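PDB 4MY0: GCN5-related N-acetyltransferase from Kribbella flavida, which probably transfers an acetyl group from acetyl-coenzyme A, which it binds, to amino groups, perhaps those of aminoglycosides. Local coordinates for residues E203-V215 and D226-L239. Sequence-based numbering, arbitrary orientation.
Sequences ENFAYLAEDGFVV and DELVAHSEATARAL
The carboxylate of Asp211 reaches both hydroxyls at the start of helix 233-244. Ser232 OG donates to the syn lone pair of Asp211 OD1 at 2.9 Å, while Thr235 OG1 is modelled 2.4 Å from Asp211 OD2, a hydrogen bond too short for its length to be trusted. With chi1 at 64°, CG lies between the backbone N and the carbonyl carbon, bringing the short acid alongside the first turn of the helix. Ser232 is the N-cap: its OG also accepts a weak bond from Thr235 N at 3.3 Å. The backbone of Asp211 joins in, its O receiving His231 N at 3.0 Å, almost straight along the carbonyl. Were Asp211 an alanine, the hydroxyl of Ser232 would probably lose this acceptor and the turn one of its ties to the helix.

From there the antiparallel ladder runs through the hydrogen-bonded pair Phe213-Val229 to Val215, whose O takes Asp226 N at 2.9 Å and, weakly, Glu227 N; two residues are thus set against one, a classic beta bulge. Gly212 suits its place because a CB would collide with Val229 O and Thr235 CG2. On one face Leu239 lays CD2 3.9 Å from Val214 CG1, and Leu228 CD1 meets Val214 CG2 at 3.7 Å. On the other, the Phe213 ring has Val229 CB over one face and Glu227 OE1 in plane at its edge, 3.8 Å from CE2; Phe171 of helix 168-182 stacks on this ring.

In this hairpin of the second GNAT domain, the Val214, Leu228 and Leu239 face is thus apolar and the other mixed, while a carboxylate held beside the first helical turn ties the tight turn to the helix.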
# COMPACT_ATOMS: atom_id res chain seq x y z
N GLU C 203 -6.73 -11.50 27.67
CA GLU C 203 -6.38 -11.37 26.26
C GLU C 203 -5.39 -12.45 25.82
O GLU C 203 -5.14 -12.64 24.63
CB GLU C 203 -5.82 -9.98 25.97
CG GLU C 203 -6.78 -8.89 26.44
CD GLU C 203 -6.30 -7.50 26.12
OE1 GLU C 203 -7.13 -6.56 26.18
OE2 GLU C 203 -5.10 -7.34 25.81
N ASN C 204 -4.85 -13.17 26.80
CA ASN C 204 -3.93 -14.26 26.50
C ASN C 204 -4.64 -15.59 26.60
O ASN C 204 -5.38 -15.83 27.57
CB ASN C 204 -2.72 -14.20 27.43
CG ASN C 204 -1.88 -12.97 27.16
OD1 ASN C 204 -1.78 -12.51 26.02
ND2 ASN C 204 -1.29 -12.42 28.22
N PHE C 205 -4.43 -16.46 25.61
CA PHE C 205 -5.10 -17.75 25.58
C PHE C 205 -4.05 -18.83 25.83
O PHE C 205 -3.19 -19.06 24.98
CB PHE C 205 -5.79 -17.97 24.22
CG PHE C 205 -6.62 -16.79 23.75
CD1 PHE C 205 -7.26 -15.94 24.66
CD2 PHE C 205 -6.76 -16.53 22.39
CE1 PHE C 205 -8.01 -14.85 24.22
CE2 PHE C 205 -7.52 -15.45 21.94
CZ PHE C 205 -8.14 -14.60 22.86
N ALA C 206 -4.11 -19.46 27.00
CA ALA C 206 -3.10 -20.44 27.41
C ALA C 206 -3.68 -21.84 27.49
O ALA C 206 -4.76 -22.02 28.03
CB ALA C 206 -2.50 -20.05 28.77
N TYR C 207 -2.97 -22.83 26.95
CA TYR C 207 -3.40 -24.23 27.01
C TYR C 207 -2.27 -25.10 27.48
O TYR C 207 -1.11 -24.83 27.16
CB TYR C 207 -3.94 -24.70 25.65
CG TYR C 207 -5.16 -23.90 25.29
CD1 TYR C 207 -6.41 -24.26 25.77
CD2 TYR C 207 -5.06 -22.72 24.55
CE1 TYR C 207 -7.52 -23.50 25.50
CE2 TYR C 207 -6.18 -21.95 24.27
CZ TYR C 207 -7.41 -22.35 24.76
OH TYR C 207 -8.54 -21.62 24.50
N LEU C 208 -2.61 -26.14 28.24
CA LEU C 208 -1.62 -26.98 28.89
C LEU C 208 -1.86 -28.45 28.60
O LEU C 208 -2.98 -28.95 28.74
CB LEU C 208 -1.67 -26.74 30.41
CG LEU C 208 -0.79 -27.64 31.27
CD1 LEU C 208 0.67 -27.36 30.99
CD2 LEU C 208 -1.11 -27.43 32.74
N ALA C 209 -0.81 -29.15 28.18
CA ALA C 209 -0.84 -30.61 28.08
C ALA C 209 0.06 -31.18 29.16
O ALA C 209 0.69 -30.42 29.91
CB ALA C 209 -0.38 -31.05 26.71
N GLU C 210 0.16 -32.50 29.24
CA GLU C 210 1.03 -33.17 30.22
C GLU C 210 2.50 -32.75 30.09
O GLU C 210 3.21 -32.60 31.09
CB GLU C 210 0.90 -34.69 30.10
CG GLU C 210 1.72 -35.49 31.09
CD GLU C 210 1.23 -36.93 31.21
OE1 GLU C 210 0.70 -37.47 30.21
OE2 GLU C 210 1.37 -37.52 32.31
N ASP C 211 2.95 -32.54 28.85
CA ASP C 211 4.36 -32.21 28.60
C ASP C 211 4.52 -31.04 27.63
O ASP C 211 5.37 -31.08 26.72
CB ASP C 211 5.09 -33.45 28.07
CG ASP C 211 4.56 -33.91 26.72
OD1 ASP C 211 5.33 -34.54 25.97
OD2 ASP C 211 3.39 -33.62 26.42
N GLY C 212 3.72 -30.00 27.82
CA GLY C 212 3.82 -28.82 26.98
C GLY C 212 2.74 -27.79 27.23
O GLY C 212 1.76 -28.04 27.93
N PHE C 213 2.94 -26.61 26.65
CA PHE C 213 1.91 -25.58 26.69
C PHE C 213 2.02 -24.60 25.52
O PHE C 213 3.04 -24.55 24.84
CB PHE C 213 1.97 -24.81 28.02
CG PHE C 213 3.20 -23.96 28.20
CD1 PHE C 213 4.22 -24.38 29.05
CD2 PHE C 213 3.33 -22.72 27.57
CE1 PHE C 213 5.35 -23.59 29.25
CE2 PHE C 213 4.46 -21.93 27.76
CZ PHE C 213 5.47 -22.36 28.60
N VAL C 214 0.99 -23.80 25.33
CA VAL C 214 1.05 -22.75 24.33
C VAL C 214 0.28 -21.55 24.87
O VAL C 214 -0.75 -21.70 25.55
CB VAL C 214 0.48 -23.21 22.96
CG1 VAL C 214 -0.98 -23.58 23.08
CG2 VAL C 214 0.67 -22.12 21.88
N VAL C 215 0.82 -20.36 24.62
CA VAL C 215 0.14 -19.13 24.95
C VAL C 215 0.06 -18.30 23.69
O VAL C 215 1.07 -18.05 23.03
CB VAL C 215 0.88 -18.34 26.04
CG1 VAL C 215 0.08 -17.09 26.42
CG2 VAL C 215 1.12 -19.24 27.27
N ASP C 226 2.93 -16.40 21.53
CA ASP C 226 3.98 -15.81 22.36
C ASP C 226 5.00 -16.87 22.73
O ASP C 226 6.20 -16.59 22.85
CB ASP C 226 3.41 -15.22 23.66
CG ASP C 226 2.63 -13.93 23.45
OD1 ASP C 226 2.80 -13.28 22.39
OD2 ASP C 226 1.86 -13.57 24.37
N GLU C 227 4.52 -18.09 22.94
CA GLU C 227 5.41 -19.17 23.35
C GLU C 227 4.72 -20.51 23.20
O GLU C 227 3.55 -20.66 23.57
CB GLU C 227 5.89 -18.98 24.80
CG GLU C 227 6.87 -20.06 25.25
CD GLU C 227 7.49 -19.79 26.63
OE1 GLU C 227 6.88 -19.05 27.44
OE2 GLU C 227 8.59 -20.35 26.92
N LEU C 228 5.45 -21.48 22.64
CA LEU C 228 4.99 -22.86 22.60
C LEU C 228 6.14 -23.74 23.04
O LEU C 228 7.25 -23.65 22.51
CB LEU C 228 4.54 -23.27 21.19
CG LEU C 228 3.74 -24.57 21.13
CD1 LEU C 228 2.71 -24.53 19.99
CD2 LEU C 228 4.66 -25.77 20.99
N VAL C 229 5.87 -24.60 24.02
CA VAL C 229 6.86 -25.55 24.50
C VAL C 229 6.26 -26.95 24.39
O VAL C 229 5.13 -27.18 24.82
CB VAL C 229 7.25 -25.25 25.96
CG1 VAL C 229 8.07 -26.40 26.57
CG2 VAL C 229 8.02 -23.94 26.02
N ALA C 230 7.00 -27.88 23.80
CA ALA C 230 6.49 -29.24 23.68
C ALA C 230 7.63 -30.25 23.77
O ALA C 230 8.64 -30.13 23.05
CB ALA C 230 5.73 -29.41 22.39
N HIS C 231 7.47 -31.25 24.62
CA HIS C 231 8.49 -32.27 24.81
C HIS C 231 8.36 -33.44 23.85
O HIS C 231 9.34 -34.14 23.58
CB HIS C 231 8.49 -32.77 26.25
CG HIS C 231 8.80 -31.71 27.26
ND1 HIS C 231 8.60 -31.88 28.62
CD2 HIS C 231 9.31 -30.46 27.12
CE1 HIS C 231 8.96 -30.79 29.26
NE2 HIS C 231 9.40 -29.91 28.37
N SER C 232 7.16 -33.68 23.33
CA SER C 232 6.92 -34.83 22.46
C SER C 232 6.24 -34.43 21.17
O SER C 232 5.60 -33.38 21.09
CB SER C 232 6.07 -35.89 23.18
OG SER C 232 4.72 -35.47 23.24
N GLU C 233 6.37 -35.27 20.15
CA GLU C 233 5.80 -34.96 18.84
C GLU C 233 4.29 -34.82 18.91
O GLU C 233 3.73 -33.84 18.43
CB GLU C 233 6.19 -36.05 17.83
CG GLU C 233 5.81 -35.74 16.39
CD GLU C 233 5.90 -36.97 15.50
OE1 GLU C 233 5.48 -36.88 14.32
OE2 GLU C 233 6.38 -38.02 15.98
N ALA C 234 3.62 -35.81 19.51
CA ALA C 234 2.18 -35.75 19.66
C ALA C 234 1.70 -34.45 20.33
O ALA C 234 0.71 -33.85 19.92
CB ALA C 234 1.68 -36.97 20.44
N THR C 235 2.41 -34.01 21.37
CA THR C 235 2.01 -32.80 22.07
C THR C 235 2.24 -31.56 21.22
O THR C 235 1.42 -30.64 21.23
CB THR C 235 2.75 -32.68 23.41
OG1 THR C 235 2.37 -33.76 24.25
CG2 THR C 235 2.40 -31.38 24.11
N ALA C 236 3.37 -31.51 20.51
CA ALA C 236 3.62 -30.37 19.62
C ALA C 236 2.50 -30.25 18.59
O ALA C 236 1.96 -29.16 18.36
CB ALA C 236 4.99 -30.48 18.95
N ARG C 237 2.14 -31.37 17.98
CA ARG C 237 1.09 -31.36 16.97
C ARG C 237 -0.21 -30.84 17.58
O ARG C 237 -0.86 -29.97 17.01
CB ARG C 237 0.92 -32.75 16.36
CG ARG C 237 2.10 -33.19 15.52
CD ARG C 237 1.90 -34.62 14.98
NE ARG C 237 2.94 -35.00 14.02
CZ ARG C 237 2.95 -34.62 12.74
NH1 ARG C 237 1.96 -33.86 12.26
NH2 ARG C 237 3.92 -35.00 11.93
N ALA C 238 -0.56 -31.36 18.76
CA ALA C 238 -1.80 -30.98 19.44
C ALA C 238 -1.88 -29.49 19.77
O ALA C 238 -2.93 -28.86 19.61
CB ALA C 238 -1.99 -31.81 20.72
N LEU C 239 -0.77 -28.92 20.26
CA LEU C 239 -0.77 -27.52 20.67
C LEU C 239 -0.79 -26.60 19.45
O LEU C 239 -1.51 -25.60 19.44
CB LEU C 239 0.44 -27.22 21.55
CG LEU C 239 0.48 -27.88 22.92
CD1 LEU C 239 1.83 -27.65 23.55
CD2 LEU C 239 -0.63 -27.34 23.83